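Local structure of nucleoside-diphosphate sugar epimerase (SulA family) (Corynebacterium glutamicum, 3OH8) at residues W19-F33 and G120-L133. The protein is probably a nucleoside-diphosphate sugar epimerase of the SulA family, with an NAD(P)-binding Rossmann domain, its substrate not established. Sequence-based numbering, arbitrary orientation.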
loop_
_atom_site.group_PDB
_atom_site.type_symbol
_atom_site.label_atom_id
_atom_site.label_comp_id
_atom_site.label_asym_id
_atom_site.label_seq_id
_atom_site.Cartn_x
_atom_site.Cartn_y
_atom_site.Cartn_z
ATOM N N TRP A 19 -3.623 15.057 -7.166
ATOM C CA TRP A 19 -3.124 13.765 -6.673
ATOM C C TRP A 19 -2.724 12.839 -7.830
ATOM O O TRP A 19 -1.706 12.124 -7.762
ATOM C CB TRP A 19 -4.200 13.129 -5.786
ATOM C CG TRP A 19 -3.812 11.826 -5.117
ATOM C CD1 TRP A 19 -3.350 11.656 -3.843
ATOM C CD2 TRP A 19 -3.889 10.521 -5.699
ATOM N NE1 TRP A 19 -3.125 10.314 -3.597
ATOM C CE2 TRP A 19 -3.448 9.603 -4.719
ATOM C CE3 TRP A 19 -4.275 10.042 -6.958
ATOM C CZ2 TRP A 19 -3.395 8.229 -4.964
ATOM C CZ3 TRP A 19 -4.221 8.684 -7.198
ATOM C CH2 TRP A 19 -3.783 7.789 -6.205
ATOM N N HIS A 20 -3.523 12.855 -8.895
ATOM C CA HIS A 20 -3.269 12.021 -10.076
ATOM C C HIS A 20 -2.044 12.466 -10.883
ATOM O O HIS A 20 -1.458 11.665 -11.617
ATOM C CB HIS A 20 -4.499 11.992 -11.001
ATOM C CG HIS A 20 -5.643 11.196 -10.465
ATOM N ND1 HIS A 20 -6.509 11.686 -9.506
ATOM C CD2 HIS A 20 -6.083 9.947 -10.762
ATOM C CE1 HIS A 20 -7.420 10.771 -9.231
ATOM N NE2 HIS A 20 -7.173 9.698 -9.971
ATOM N N THR A 21 -1.644 13.727 -10.740
ATOM C CA THR A 21 -0.468 14.230 -11.448
ATOM C C THR A 21 0.859 13.844 -10.788
ATOM O O THR A 21 1.910 13.979 -11.403
ATOM C CB THR A 21 -0.485 15.768 -11.559
ATOM O OG1 THR A 21 -0.192 16.338 -10.276
ATOM C CG2 THR A 21 -1.855 16.265 -12.045
ATOM N N ARG A 22 0.827 13.368 -9.543
ATOM C CA ARG A 22 2.068 13.111 -8.809
ATOM C C ARG A 22 2.688 11.745 -9.092
ATOM O O ARG A 22 1.996 10.801 -9.466
ATOM C CB ARG A 22 1.844 13.253 -7.305
ATOM C CG ARG A 22 1.187 14.562 -6.911
ATOM C CD ARG A 22 1.489 14.921 -5.477
ATOM N NE ARG A 22 0.959 16.235 -5.131
ATOM C CZ ARG A 22 -0.080 16.437 -4.327
ATOM N NH1 ARG A 22 -0.710 15.406 -3.770
ATOM N NH2 ARG A 22 -0.488 17.673 -4.075
ATOM N N LYS A 23 3.999 11.648 -8.895
ATOM C CA LYS A 23 4.679 10.359 -8.936
ATOM C C LYS A 23 4.034 9.440 -7.913
ATOM O O LYS A 23 3.624 9.879 -6.820
ATOM C CB LYS A 23 6.172 10.504 -8.634
ATOM C CG LYS A 23 6.947 11.266 -9.695
ATOM C CD LYS A 23 7.443 12.602 -9.172
ATOM C CE LYS A 23 8.663 12.433 -8.276
ATOM N NZ LYS A 23 9.824 11.940 -9.062
ATOM N N GLY A 24 3.930 8.168 -8.273
ATOM C CA GLY A 24 3.308 7.182 -7.402
ATOM C C GLY A 24 1.833 6.931 -7.653
ATOM O O GLY A 24 1.319 5.862 -7.305
ATOM N N ALA A 25 1.133 7.897 -8.258
ATOM C CA ALA A 25 -0.327 7.760 -8.413
ATOM C C ALA A 25 -0.745 6.527 -9.207
ATOM O O ALA A 25 -1.700 5.826 -8.843
ATOM C CB ALA A 25 -0.949 9.043 -9.034
ATOM N N VAL A 26 -0.036 6.260 -10.301
ATOM C CA VAL A 26 -0.337 5.083 -11.108
ATOM C C VAL A 26 -0.125 3.810 -10.298
ATOM O O VAL A 26 -0.967 2.903 -10.319
ATOM C CB VAL A 26 0.493 5.024 -12.411
ATOM C CG1 VAL A 26 0.220 3.720 -13.138
ATOM C CG2 VAL A 26 0.170 6.231 -13.308
ATOM N N ALA A 27 0.981 3.752 -9.559
ATOM C CA ALA A 27 1.257 2.577 -8.726
ATOM C C ALA A 27 0.157 2.340 -7.679
ATOM O O ALA A 27 -0.290 1.207 -7.478
ATOM C CB ALA A 27 2.633 2.700 -8.055
ATOM N N ARG A 28 -0.285 3.409 -7.021
ATOM C CA ARG A 28 -1.322 3.289 -5.985
ATOM C C ARG A 28 -2.610 2.678 -6.529
ATOM O O ARG A 28 -3.226 1.842 -5.872
ATOM C CB ARG A 28 -1.619 4.646 -5.316
ATOM C CG ARG A 28 -0.440 5.308 -4.588
ATOM C CD ARG A 28 0.081 4.450 -3.434
ATOM N NE ARG A 28 -0.877 4.376 -2.335
ATOM C CZ ARG A 28 -0.742 3.593 -1.266
ATOM N NH1 ARG A 28 0.322 2.800 -1.151
ATOM N NH2 ARG A 28 -1.669 3.605 -0.304
ATOM N N LEU A 29 -3.023 3.074 -7.734
ATOM C CA LEU A 29 -4.303 2.599 -8.273
ATOM C C LEU A 29 -4.218 1.321 -9.126
ATOM O O LEU A 29 -5.239 0.804 -9.587
ATOM C CB LEU A 29 -5.008 3.722 -9.061
ATOM C CG LEU A 29 -5.229 5.018 -8.287
ATOM C CD1 LEU A 29 -6.173 5.969 -9.078
ATOM C CD2 LEU A 29 -5.783 4.723 -6.886
ATOM N N THR A 30 -3.010 0.810 -9.336
ATOM C CA THR A 30 -2.846 -0.449 -10.058
ATOM C C THR A 30 -3.315 -1.604 -9.166
ATOM O O THR A 30 -2.833 -1.759 -8.053
ATOM C CB THR A 30 -1.371 -0.683 -10.484
ATOM O OG1 THR A 30 -0.970 0.341 -11.401
ATOM C CG2 THR A 30 -1.214 -2.037 -11.172
ATOM N N PRO A 31 -4.277 -2.407 -9.648
ATOM C CA PRO A 31 -4.821 -3.495 -8.825
ATOM C C PRO A 31 -3.757 -4.559 -8.496
ATOM O O PRO A 31 -3.069 -5.053 -9.393
ATOM C CB PRO A 31 -5.918 -4.101 -9.716
ATOM C CG PRO A 31 -6.263 -3.027 -10.700
ATOM C CD PRO A 31 -4.987 -2.261 -10.934
ATOM N N PRO A 32 -3.629 -4.916 -7.211
ATOM C CA PRO A 32 -2.626 -5.916 -6.818
ATOM C C PRO A 32 -2.973 -7.298 -7.348
ATOM O O PRO A 32 -2.091 -8.147 -7.418
ATOM C CB PRO A 32 -2.718 -5.937 -5.280
ATOM C CG PRO A 32 -3.532 -4.750 -4.895
ATOM C CD PRO A 32 -4.384 -4.393 -6.064
ATOM N N PHE A 33 -4.233 -7.516 -7.718
ATOM C CA PHE A 33 -4.694 -8.847 -8.084
ATOM C C PHE A 33 -4.639 -9.045 -9.588
ATOM O O PHE A 33 -5.170 -10.016 -10.130
ATOM C CB PHE A 33 -6.111 -9.074 -7.566
ATOM C CG PHE A 33 -7.040 -7.908 -7.815
ATOM C CD1 PHE A 33 -7.210 -6.922 -6.854
ATOM C CD2 PHE A 33 -7.740 -7.799 -9.016
ATOM C CE1 PHE A 33 -8.062 -5.848 -7.073
ATOM C CE2 PHE A 33 -8.589 -6.725 -9.250
ATOM C CZ PHE A 33 -8.755 -5.748 -8.277
ATOM N N GLY A 120 -13.882 -5.629 -10.797
ATOM C CA GLY A 120 -12.900 -5.733 -9.726
ATOM C C GLY A 120 -11.848 -4.639 -9.793
ATOM O O GLY A 120 -11.578 -3.960 -8.802
HETATM N N MSE A 121 -11.254 -4.478 -10.968
HETATM C CA MSE A 121 -10.262 -3.440 -11.209
HETATM C C MSE A 121 -10.780 -2.081 -10.769
HETATM O O MSE A 121 -10.097 -1.345 -10.060
HETATM C CB MSE A 121 -9.920 -3.366 -12.699
HETATM C CG MSE A 121 -9.086 -2.133 -13.096
HETATM SE SE MSE A 121 -8.580 -2.049 -14.851
HETATM C CE MSE A 121 -7.736 -0.475 -14.865
ATOM N N PHE A 122 -11.990 -1.739 -11.197
ATOM C CA PHE A 122 -12.495 -0.412 -10.880
ATOM C C PHE A 122 -12.936 -0.229 -9.446
ATOM O O PHE A 122 -12.773 0.851 -8.886
ATOM C CB PHE A 122 -13.519 0.061 -11.907
ATOM C CG PHE A 122 -12.864 0.614 -13.119
ATOM C CD1 PHE A 122 -12.333 1.895 -13.095
ATOM C CD2 PHE A 122 -12.649 -0.179 -14.230
ATOM C CE1 PHE A 122 -11.654 2.405 -14.200
ATOM C CE2 PHE A 122 -11.976 0.321 -15.337
ATOM C CZ PHE A 122 -11.475 1.611 -15.319
ATOM N N ALA A 123 -13.444 -1.289 -8.834
ATOM C CA ALA A 123 -13.785 -1.219 -7.424
ATOM C C ALA A 123 -12.515 -0.905 -6.620
ATOM O O ALA A 123 -12.557 -0.132 -5.654
ATOM C CB ALA A 123 -14.416 -2.536 -6.955
ATOM N N TYR A 124 -11.390 -1.494 -7.032
ATOM C CA TYR A 124 -10.104 -1.234 -6.371
ATOM C C TYR A 124 -9.642 0.213 -6.566
ATOM O O TYR A 124 -9.274 0.895 -5.603
ATOM C CB TYR A 124 -9.000 -2.182 -6.881
ATOM C CG TYR A 124 -7.674 -1.911 -6.203
ATOM C CD1 TYR A 124 -7.388 -2.463 -4.947
ATOM C CD2 TYR A 124 -6.733 -1.074 -6.784
ATOM C CE1 TYR A 124 -6.187 -2.202 -4.299
ATOM C CE2 TYR A 124 -5.515 -0.806 -6.145
ATOM C CZ TYR A 124 -5.251 -1.379 -4.906
ATOM O OH TYR A 124 -4.059 -1.116 -4.269
ATOM N N ARG A 125 -9.655 0.673 -7.815
ATOM C CA ARG A 125 -9.283 2.049 -8.125
ATOM C C ARG A 125 -10.093 3.043 -7.291
ATOM O O ARG A 125 -9.529 3.997 -6.748
ATOM C CB ARG A 125 -9.456 2.356 -9.621
ATOM C CG ARG A 125 -8.548 1.586 -10.571
ATOM C CD ARG A 125 -8.767 2.048 -12.032
ATOM N NE ARG A 125 -8.703 3.509 -12.136
ATOM C CZ ARG A 125 -7.597 4.192 -12.418
ATOM N NH1 ARG A 125 -6.456 3.550 -12.657
ATOM N NH2 ARG A 125 -7.627 5.514 -12.449
ATOM N N GLN A 126 -11.405 2.822 -7.191
ATOM C CA GLN A 126 -12.288 3.706 -6.417
ATOM C C GLN A 126 -12.013 3.675 -4.903
ATOM O O GLN A 126 -11.840 4.725 -4.263
ATOM C CB GLN A 126 -13.768 3.375 -6.679
ATOM C CG GLN A 126 -14.179 3.473 -8.144
ATOM C CD GLN A 126 -15.597 2.966 -8.414
ATOM O OE1 GLN A 126 -16.190 3.295 -9.440
ATOM N NE2 GLN A 126 -16.137 2.164 -7.503
ATOM N N THR A 127 -11.996 2.481 -4.319
ATOM C CA THR A 127 -11.743 2.374 -2.877
ATOM C C THR A 127 -10.345 2.883 -2.524
ATOM O O THR A 127 -10.164 3.586 -1.533
ATOM C CB THR A 127 -11.953 0.929 -2.330
ATOM O OG1 THR A 127 -11.139 0.006 -3.062
ATOM C CG2 THR A 127 -13.413 0.519 -2.488
ATOM N N GLN A 128 -9.359 2.531 -3.335
ATOM C CA GLN A 128 -7.981 2.900 -3.024
ATOM C C GLN A 128 -7.800 4.409 -3.061
ATOM O O GLN A 128 -7.154 4.992 -2.192
ATOM C CB GLN A 128 -6.995 2.233 -3.994
ATOM C CG GLN A 128 -5.530 2.414 -3.595
ATOM C CD GLN A 128 -5.142 1.533 -2.411
ATOM O OE1 GLN A 128 -5.865 0.604 -2.046
ATOM N NE2 GLN A 128 -3.983 1.793 -1.844
ATOM N N LEU A 129 -8.360 5.046 -4.079
ATOM C CA LEU A 129 -8.290 6.499 -4.191
ATOM C C LEU A 129 -8.912 7.167 -2.981
ATOM O O LEU A 129 -8.316 8.071 -2.376
ATOM C CB LEU A 129 -9.061 6.978 -5.434
ATOM C CG LEU A 129 -8.573 8.241 -6.152
ATOM C CD1 LEU A 129 -9.738 9.122 -6.654
ATOM C CD2 LEU A 129 -7.597 9.046 -5.331
ATOM N N ILE A 130 -10.134 6.757 -2.648
ATOM C CA ILE A 130 -10.858 7.421 -1.572
ATOM C C ILE A 130 -10.153 7.183 -0.234
ATOM O O ILE A 130 -10.010 8.103 0.575
ATOM C CB ILE A 130 -12.376 7.026 -1.523
ATOM C CG1 ILE A 130 -13.124 7.924 -0.545
ATOM C CG2 ILE A 130 -12.577 5.585 -1.081
ATOM C CD1 ILE A 130 -12.589 9.322 -0.498
ATOM N N GLU A 131 -9.669 5.964 -0.019
ATOM C CA GLU A 131 -8.996 5.675 1.244
ATOM C C GLU A 131 -7.677 6.429 1.343
ATOM O O GLU A 131 -7.338 6.950 2.403
ATOM C CB GLU A 131 -8.804 4.175 1.454
ATOM C CG GLU A 131 -10.120 3.429 1.561
ATOM C CD GLU A 131 -10.977 3.900 2.738
ATOM O OE1 GLU A 131 -10.408 4.338 3.763
ATOM O OE2 GLU A 131 -12.223 3.824 2.638
ATOM N N ASP A 132 -6.951 6.511 0.234
ATOM C CA ASP A 132 -5.693 7.265 0.213
ATOM C C ASP A 132 -5.885 8.729 0.580
ATOM O O ASP A 132 -5.130 9.284 1.374
ATOM C CB ASP A 132 -5.036 7.181 -1.163
ATOM C CG ASP A 132 -4.016 6.061 -1.246
ATOM O OD1 ASP A 132 -4.137 5.101 -0.454
ATOM O OD2 ASP A 132 -3.106 6.142 -2.093
ATOM N N LEU A 133 -6.877 9.363 -0.032
ATOM C CA LEU A 133 -7.138 10.767 0.227
ATOM C C LEU A 133 -7.631 10.986 1.659
ATOM O O LEU A 133 -7.225 11.934 2.317
ATOM C CB LEU A 133 -8.145 11.312 -0.789
ATOM C CG LEU A 133 -7.593 11.446 -2.219
ATOM C CD1 LEU A 133 -8.724 11.760 -3.178
ATOM C CD2 LEU A 133 -6.491 12.523 -2.307
HETATM O O HOH W 1 -1.897 8.543 -1.552
HETATM O O HOH W 2 -8.962 7.573 -10.555
HETATM O O HOH W 3 -1.551 -0.768 -5.565
HETATM O O HOH W 4 -5.608 0.796 -12.412
#
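Pro32 CD lies over one face of the Tyr124 ring, 3.5 Å from the ring centroid, with Pro31 CA beside it; Gln128 CB lies near the rim of the opposite face, and His438 also stacks on the ring. The backbone carbonyls of Arg28 and Leu29 lie at its edge. Phe33 turns its edge to Tyr124 in an offset edge-to-face pair, planes at 85°, and its CZ reaches Gly120 O. At the other end Leu129 CD2 sits over the six-membered ring of Trp19, 3.8 Å from its centroid, and Leu129 CD1 meets the edge of His20. Helix 119-139 packs on strands 3-9 and 102-110 of the N-terminal antiparallel sheet, a topology consistent with the helix-grip fold of SRPBCC (START-like) domains; segment 19-33 runs along it, helix 25-29 crossing at 120°. Two bends fold the Arg28 chain back so that its NE/NH2 side grips Asp132 side-on, NE to OD2 and NH2 to OD1, both 2.9 Å, guanidinium and carboxylate nearly coplanar (19°). This buried carboxylate is also held by Arg428 at OD1 and, through OD2, by a water that accepts from Trp19 NE1, probably keeping it ionised. Leu29 CD1 rests on the Arg125 guanidinium face; a water bridges Arg125 NH1 to Leu29 O.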